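Side-chain contacts in alpha-Amylase (Thermotoga maritima, PDB 2B5D), which belongs to glycosyl hydrolase family 57 and combines a largely parallel beta-sheet with a helical C-terminal region: residues H424-R429 and L483-F488; V445-N450 and Y507-D512. All coordinates share one frame; numbering follows the deposited sequence.

Interaction 1 of 2, residues H424-R429 and L483-F488; sequences HEMIER and LHIKRF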
loop_
_atom_site.group_PDB
_atom_site.type_symbol
_atom_site.label_atom_id
_atom_site.label_comp_id
_atom_site.label_asym_id
_atom_site.label_seq_id
_atom_site.Cartn_x
_atom_site.Cartn_y
_atom_site.Cartn_z
ATOM N N HIS A 424 18.024 -19.253 -8.055
ATOM C CA HIS A 424 18.442 -20.584 -8.345
ATOM C C HIS A 424 18.409 -20.897 -9.854
ATOM O O HIS A 424 19.454 -21.268 -10.427
ATOM C CB HIS A 424 17.577 -21.570 -7.585
ATOM C CG HIS A 424 17.872 -22.990 -7.937
ATOM N ND1 HIS A 424 17.095 -23.720 -8.810
ATOM C CD2 HIS A 424 18.896 -23.795 -7.575
ATOM C CE1 HIS A 424 17.607 -24.932 -8.935
ATOM N NE2 HIS A 424 18.707 -24.997 -8.206
ATOM N N GLU A 425 17.251 -20.689 -10.509
ATOM C CA GLU A 425 17.139 -20.920 -11.956
ATOM C C GLU A 425 18.019 -19.984 -12.773
ATOM O O GLU A 425 18.636 -20.397 -13.762
ATOM C CB GLU A 425 15.692 -20.780 -12.429
ATOM C CG GLU A 425 14.806 -21.917 -12.067
ATOM C CD GLU A 425 15.284 -23.224 -12.658
ATOM O OE1 GLU A 425 15.853 -23.208 -13.805
ATOM O OE2 GLU A 425 15.101 -24.261 -11.956
ATOM N N MET A 426 18.088 -18.720 -12.386
ATOM C CA MET A 426 18.974 -17.814 -13.157
ATOM C C MET A 426 20.462 -18.221 -13.158
ATOM O O MET A 426 21.143 -18.024 -14.153
ATOM C CB MET A 426 18.850 -16.353 -12.722
ATOM C CG MET A 426 17.444 -15.757 -12.852
ATOM S SD MET A 426 17.171 -14.395 -11.689
ATOM C CE MET A 426 18.414 -13.174 -12.226
ATOM N N ILE A 427 20.952 -18.764 -12.036
ATOM C CA ILE A 427 22.386 -19.095 -11.884
ATOM C C ILE A 427 22.629 -20.338 -12.702
ATOM O O ILE A 427 23.571 -20.353 -13.487
ATOM C CB ILE A 427 22.830 -19.344 -10.366
ATOM C CG1 ILE A 427 22.662 -18.079 -9.510
ATOM C CG2 ILE A 427 24.298 -19.826 -10.252
ATOM C CD1 ILE A 427 22.551 -18.356 -8.052
ATOM N N GLU A 428 21.768 -21.354 -12.488
ATOM C CA GLU A 428 21.768 -22.615 -13.216
ATOM C C GLU A 428 21.683 -22.385 -14.728
ATOM O O GLU A 428 22.457 -22.985 -15.481
ATOM C CB GLU A 428 20.636 -23.566 -12.742
ATOM C CG GLU A 428 20.890 -24.174 -11.348
ATOM C CD GLU A 428 20.269 -25.611 -11.138
ATOM O OE1 GLU A 428 20.754 -26.355 -10.234
ATOM O OE2 GLU A 428 19.298 -25.989 -11.864
ATOM N N ARG A 429 20.789 -21.502 -15.171
ATOM C CA ARG A 429 20.671 -21.210 -16.596
ATOM C C ARG A 429 21.869 -20.456 -17.096
ATOM O O ARG A 429 22.324 -20.692 -18.196
ATOM C CB ARG A 429 19.408 -20.389 -16.933
ATOM C CG ARG A 429 18.221 -21.219 -17.348
ATOM C CD ARG A 429 17.068 -21.094 -16.357
ATOM N NE ARG A 429 16.279 -19.869 -16.549
ATOM C CZ ARG A 429 14.946 -19.837 -16.675
ATOM N NH1 ARG A 429 14.325 -18.672 -16.838
ATOM N NH2 ARG A 429 14.226 -20.961 -16.619
ATOM N N LEU A 483 12.924 -6.363 -10.535
ATOM C CA LEU A 483 13.232 -5.676 -11.779
ATOM C C LEU A 483 14.406 -6.371 -12.551
ATOM O O LEU A 483 14.283 -6.701 -13.722
ATOM C CB LEU A 483 13.531 -4.215 -11.483
ATOM C CG LEU A 483 13.964 -3.300 -12.626
ATOM C CD1 LEU A 483 12.860 -3.248 -13.672
ATOM C CD2 LEU A 483 14.195 -1.950 -12.051
ATOM N N HIS A 484 15.524 -6.623 -11.874
ATOM C CA HIS A 484 16.630 -7.358 -12.478
ATOM C C HIS A 484 16.319 -8.817 -12.781
ATOM O O HIS A 484 16.777 -9.328 -13.791
ATOM C CB HIS A 484 17.892 -7.169 -11.626
ATOM C CG HIS A 484 18.325 -5.745 -11.575
ATOM N ND1 HIS A 484 18.314 -4.999 -10.413
ATOM C CD2 HIS A 484 18.681 -4.896 -12.557
ATOM C CE1 HIS A 484 18.711 -3.762 -10.675
ATOM N NE2 HIS A 484 18.949 -3.676 -11.972
ATOM N N ILE A 485 15.518 -9.479 -11.955
ATOM C CA ILE A 485 15.132 -10.810 -12.312
ATOM C C ILE A 485 14.405 -10.801 -13.666
ATOM O O ILE A 485 14.751 -11.567 -14.574
ATOM C CB ILE A 485 14.261 -11.464 -11.221
ATOM C CG1 ILE A 485 15.127 -11.854 -10.023
ATOM C CG2 ILE A 485 13.569 -12.726 -11.759
ATOM C CD1 ILE A 485 14.318 -12.167 -8.751
ATOM N N LYS A 486 13.413 -9.909 -13.797
ATOM C CA LYS A 486 12.573 -9.784 -14.977
ATOM C C LYS A 486 13.387 -9.438 -16.219
ATOM O O LYS A 486 13.169 -10.032 -17.268
ATOM C CB LYS A 486 11.475 -8.725 -14.754
ATOM C CG LYS A 486 10.534 -8.541 -15.976
ATOM C CD LYS A 486 9.171 -9.288 -15.799
ATOM C CE LYS A 486 8.039 -8.843 -16.818
ATOM N NZ LYS A 486 8.230 -9.401 -18.223
ATOM N N ARG A 487 14.304 -8.474 -16.100
ATOM C CA ARG A 487 15.171 -8.146 -17.202
ATOM C C ARG A 487 15.985 -9.373 -17.663
ATOM O O ARG A 487 16.133 -9.628 -18.877
ATOM C CB ARG A 487 16.076 -6.967 -16.815
ATOM C CG ARG A 487 15.312 -5.673 -16.628
ATOM C CD ARG A 487 16.213 -4.459 -16.465
ATOM N NE ARG A 487 15.398 -3.225 -16.416
ATOM C CZ ARG A 487 15.713 -2.091 -15.774
ATOM N NH1 ARG A 487 16.842 -1.992 -15.053
ATOM N NH2 ARG A 487 14.886 -1.032 -15.834
ATOM N N PHE A 488 16.481 -10.163 -16.700
ATOM C CA PHE A 488 17.247 -11.360 -17.028
ATOM C C PHE A 488 16.379 -12.369 -17.782
ATOM O O PHE A 488 16.835 -12.975 -18.769
ATOM C CB PHE A 488 17.858 -11.995 -15.757
ATOM C CG PHE A 488 18.561 -13.322 -15.992
ATOM C CD1 PHE A 488 19.966 -13.395 -16.001
ATOM C CD2 PHE A 488 17.832 -14.484 -16.165
ATOM C CE1 PHE A 488 20.624 -14.603 -16.204
ATOM C CE2 PHE A 488 18.472 -15.704 -16.369
ATOM C CZ PHE A 488 19.885 -15.765 -16.390
#

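Interaction 2 of 2, residues V445-N450 and Y507-D512; sequences VERVLN and YYEWTD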
loop_
_atom_site.group_PDB
_atom_site.type_symbol
_atom_site.label_atom_id
_atom_site.label_comp_id
_atom_site.label_asym_id
_atom_site.label_seq_id
_atom_site.Cartn_x
_atom_site.Cartn_y
_atom_site.Cartn_z
ATOM N N VAL A 445 24.859 -12.424 -29.416
ATOM C CA VAL A 445 24.684 -13.427 -28.363
ATOM C C VAL A 445 25.537 -13.109 -27.127
ATOM O O VAL A 445 25.119 -13.346 -25.990
ATOM C CB VAL A 445 25.039 -14.821 -28.885
ATOM C CG1 VAL A 445 25.305 -15.777 -27.759
ATOM C CG2 VAL A 445 23.906 -15.361 -29.751
ATOM N N GLU A 446 26.705 -12.539 -27.387
ATOM C CA GLU A 446 27.684 -12.206 -26.393
ATOM C C GLU A 446 27.222 -11.004 -25.583
ATOM O O GLU A 446 27.240 -11.051 -24.356
ATOM C CB GLU A 446 29.034 -11.917 -27.054
ATOM C CG GLU A 446 30.229 -12.202 -26.133
ATOM C CD GLU A 446 31.457 -11.339 -26.433
ATOM O OE1 GLU A 446 31.331 -10.378 -27.225
ATOM O OE2 GLU A 446 32.536 -11.600 -25.851
ATOM N N ARG A 447 26.831 -9.934 -26.274
ATOM C CA ARG A 447 26.141 -8.804 -25.651
ATOM C C ARG A 447 24.937 -9.233 -24.773
ATOM O O ARG A 447 24.738 -8.710 -23.661
ATOM C CB ARG A 447 25.747 -7.802 -26.705
ATOM C CG ARG A 447 26.913 -6.948 -27.165
ATOM C CD ARG A 447 26.501 -6.048 -28.358
ATOM N NE ARG A 447 25.442 -5.107 -27.990
ATOM C CZ ARG A 447 24.471 -4.684 -28.798
ATOM N NH1 ARG A 447 24.389 -5.124 -30.044
ATOM N NH2 ARG A 447 23.564 -3.824 -28.345
ATOM N N VAL A 448 24.194 -10.230 -25.236
ATOM C CA VAL A 448 23.018 -10.692 -24.517
ATOM C C VAL A 448 23.420 -11.432 -23.245
ATOM O O VAL A 448 22.849 -11.231 -22.153
ATOM C CB VAL A 448 22.131 -11.569 -25.438
ATOM C CG1 VAL A 448 21.073 -12.365 -24.685
ATOM C CG2 VAL A 448 21.468 -10.679 -26.540
ATOM N N LEU A 449 24.403 -12.305 -23.391
ATOM C CA LEU A 449 24.879 -13.094 -22.291
ATOM C C LEU A 449 25.586 -12.203 -21.264
ATOM O O LEU A 449 25.404 -12.372 -20.060
ATOM C CB LEU A 449 25.759 -14.224 -22.823
ATOM C CG LEU A 449 24.941 -15.395 -23.386
ATOM C CD1 LEU A 449 25.851 -16.445 -24.047
ATOM C CD2 LEU A 449 24.026 -16.072 -22.358
ATOM N N ASN A 450 26.343 -11.225 -21.744
ATOM C CA ASN A 450 26.968 -10.248 -20.879
ATOM C C ASN A 450 25.970 -9.414 -20.041
ATOM O O ASN A 450 26.253 -9.075 -18.894
ATOM C CB ASN A 450 27.821 -9.292 -21.707
ATOM C CG ASN A 450 29.151 -9.885 -22.145
ATOM O OD1 ASN A 450 29.920 -9.211 -22.838
ATOM N ND2 ASN A 450 29.433 -11.120 -21.755
ATOM N N TYR A 507 18.497 -1.016 -24.414
ATOM C CA TYR A 507 17.882 -0.226 -23.362
ATOM C C TYR A 507 18.556 -0.703 -22.066
ATOM O O TYR A 507 19.204 0.081 -21.380
ATOM C CB TYR A 507 16.343 -0.346 -23.346
ATOM C CG TYR A 507 15.781 0.126 -22.032
ATOM C CD1 TYR A 507 16.039 1.418 -21.589
ATOM C CD2 TYR A 507 15.037 -0.728 -21.209
ATOM C CE1 TYR A 507 15.601 1.866 -20.347
ATOM C CE2 TYR A 507 14.587 -0.289 -19.963
ATOM C CZ TYR A 507 14.875 1.006 -19.541
ATOM O OH TYR A 507 14.429 1.482 -18.335
ATOM N N TYR A 508 18.448 -2.000 -21.790
ATOM C CA TYR A 508 19.177 -2.671 -20.710
ATOM C C TYR A 508 20.681 -2.355 -20.604
ATOM O O TYR A 508 21.186 -2.072 -19.505
ATOM C CB TYR A 508 19.004 -4.180 -20.853
ATOM C CG TYR A 508 17.595 -4.672 -20.646
ATOM C CD1 TYR A 508 17.306 -6.003 -20.821
ATOM C CD2 TYR A 508 16.550 -3.806 -20.292
ATOM C CE1 TYR A 508 16.048 -6.510 -20.622
ATOM C CE2 TYR A 508 15.231 -4.298 -20.095
ATOM C CZ TYR A 508 14.997 -5.665 -20.280
ATOM O OH TYR A 508 13.743 -6.250 -20.104
ATOM N N GLU A 509 21.402 -2.380 -21.732
ATOM C CA GLU A 509 22.827 -2.010 -21.715
ATOM C C GLU A 509 23.061 -0.598 -21.197
ATOM O O GLU A 509 24.111 -0.286 -20.642
ATOM C CB GLU A 509 23.484 -2.178 -23.088
ATOM C CG GLU A 509 23.744 -3.611 -23.462
ATOM C CD GLU A 509 24.122 -3.775 -24.941
ATOM O OE1 GLU A 509 23.650 -2.957 -25.762
ATOM O OE2 GLU A 509 24.890 -4.729 -25.296
ATOM N N TRP A 510 22.063 0.243 -21.381
ATOM C CA TRP A 510 22.166 1.672 -21.080
ATOM C C TRP A 510 21.819 1.948 -19.643
ATOM O O TRP A 510 22.496 2.716 -18.990
ATOM C CB TRP A 510 21.182 2.444 -21.991
ATOM C CG TRP A 510 20.974 3.894 -21.696
ATOM C CD1 TRP A 510 21.908 4.881 -21.733
ATOM C CD2 TRP A 510 19.720 4.528 -21.394
ATOM N NE1 TRP A 510 21.323 6.096 -21.455
ATOM C CE2 TRP A 510 19.975 5.909 -21.259
ATOM C CE3 TRP A 510 18.391 4.053 -21.237
ATOM C CZ2 TRP A 510 18.953 6.846 -20.967
ATOM C CZ3 TRP A 510 17.388 4.966 -20.928
ATOM C CH2 TRP A 510 17.678 6.354 -20.792
ATOM N N THR A 511 20.726 1.353 -19.171
ATOM C CA THR A 511 20.275 1.641 -17.837
ATOM C C THR A 511 21.086 0.860 -16.776
ATOM O O THR A 511 21.424 1.391 -15.685
ATOM C CB THR A 511 18.725 1.478 -17.670
ATOM O OG1 THR A 511 18.361 1.956 -16.371
ATOM C CG2 THR A 511 18.266 0.054 -17.815
ATOM N N ASP A 512 21.386 -0.389 -17.119
ATOM C CA ASP A 512 22.170 -1.286 -16.275
ATOM C C ASP A 512 23.536 -1.449 -16.920
ATOM O O ASP A 512 23.824 -2.492 -17.445
ATOM C CB ASP A 512 21.472 -2.636 -16.180
ATOM C CG ASP A 512 20.163 -2.565 -15.400
ATOM O OD1 ASP A 512 19.936 -1.562 -14.676
ATOM O OD2 ASP A 512 19.378 -3.537 -15.481
HETATM O O HOH W 1 25.937 -6.637 -23.463
#

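Interaction 1 of 2, residues H424-R429 and L483-F488
Met-426 and Phe-488, whose CA atoms lie 7.7 Å apart, mark the nearest backbone approach of two helices that run 40° from parallel, with local axes 11.3 Å apart. A gap that wide has to be bridged by long side chains, and the pairing is a Met-aromatic contact in the helical C-terminal region. The two side chains run antiparallel alongside one another, so the thioether chain of Met-426 lies along one face of the Phe-488 ring. CB of Met-426 sits over that face in a CH-pi contact, 3.9 Å from the ring centroid, and CG of Met-426 is 3.6 Å from CD2 of Phe-488. A bend at chi3 brings CE of Met-426 over the root of the ring, 3.8 Å from CG of Phe-488. The sulfur of Met-426 lies obliquely above the Phe-488 ring, SD 5.0 Å from its centroid, and also meets Ile-485, where SD of Met-426 is 3.7 Å from CG1 of Ile-485. Flexible, unbranched methionine suits this place because one chain can follow a flat ring and still reach an aliphatic neighbour. With its CG anti to the backbone N (chi1 174°), Phe-488 extends its ring toward helix 418-436, where Met-430 also touches it; Met-452 of helix 443-458 packs on it as well. No hydrogen bond joins the segments, and CZ of Phe-488 lies 3.4 Å from the carbonyl O of Met-426.

Interaction 2 of 2, residues V445-N450 and Y507-D512
Arg-447 and Glu-509 form a bidentate, side-on salt bridge in the helical C-terminal region of this family 57 protein, between helix 443-458 and the last turn of helix 502-511, the only direct contact between these two segments. Two nitrogens serve two oxygens: NH2 of Arg-447 donates to OE1 of Glu-509 at 2.7 Å, almost straight at 178°, while NE donates to OE2 at 2.8 Å with a more bent angle of 153°. The OE2 bond uses the syn lone pair, and OE1 is also approached from the syn side, though somewhat out of the carboxylate plane. The guanidinium and carboxylate planes differ by 30°, close enough to coplanar for both bonds to form at once. The glutamate is extended beyond CG, whereas a bend at chi3 of Arg-447 turns its NE edge to the carboxylate. Two long, oppositely charged chains suit this spacing, since the CA atoms of Arg-447 and Glu-509 are 8.5 Å apart, and the paired bonds should limit rotation of both groups. OE2 of Glu-509 also accepts from a water 2.8 Å away. Around the helix end, OH of Tyr-507 and OG1 of Thr-511 both bond to OE2 of Glu-20. A second link to helix 443-458 comes from the main chain, where O of Asp-512 is hydrogen-bonded by NE2 of Gln-451.

In the fold
Interactions 1 and 2 interleave along the chain: helices 418-436 and 473-496 supply the first, helices 443-458 and 502-511 the second. Their centres are about 14 Å apart, and they differ in kind, one buried and apolar, the other an ionic pair nearer the surface. A salt bridge connects them directly, from NH1 of Arg-487 to OD2 of Asp-512 at 3.0 Å, while O of Arg-487 packs 3.6 Å from CE1 of Tyr-508. Segments of both interactions also border a neighbouring subunit: NZ of Lys-486 bonds to O of its His-23, and Tyr-507 stacks on Tyr-507 of that subunit. Each centre lies about 26 Å from the centre of the chain.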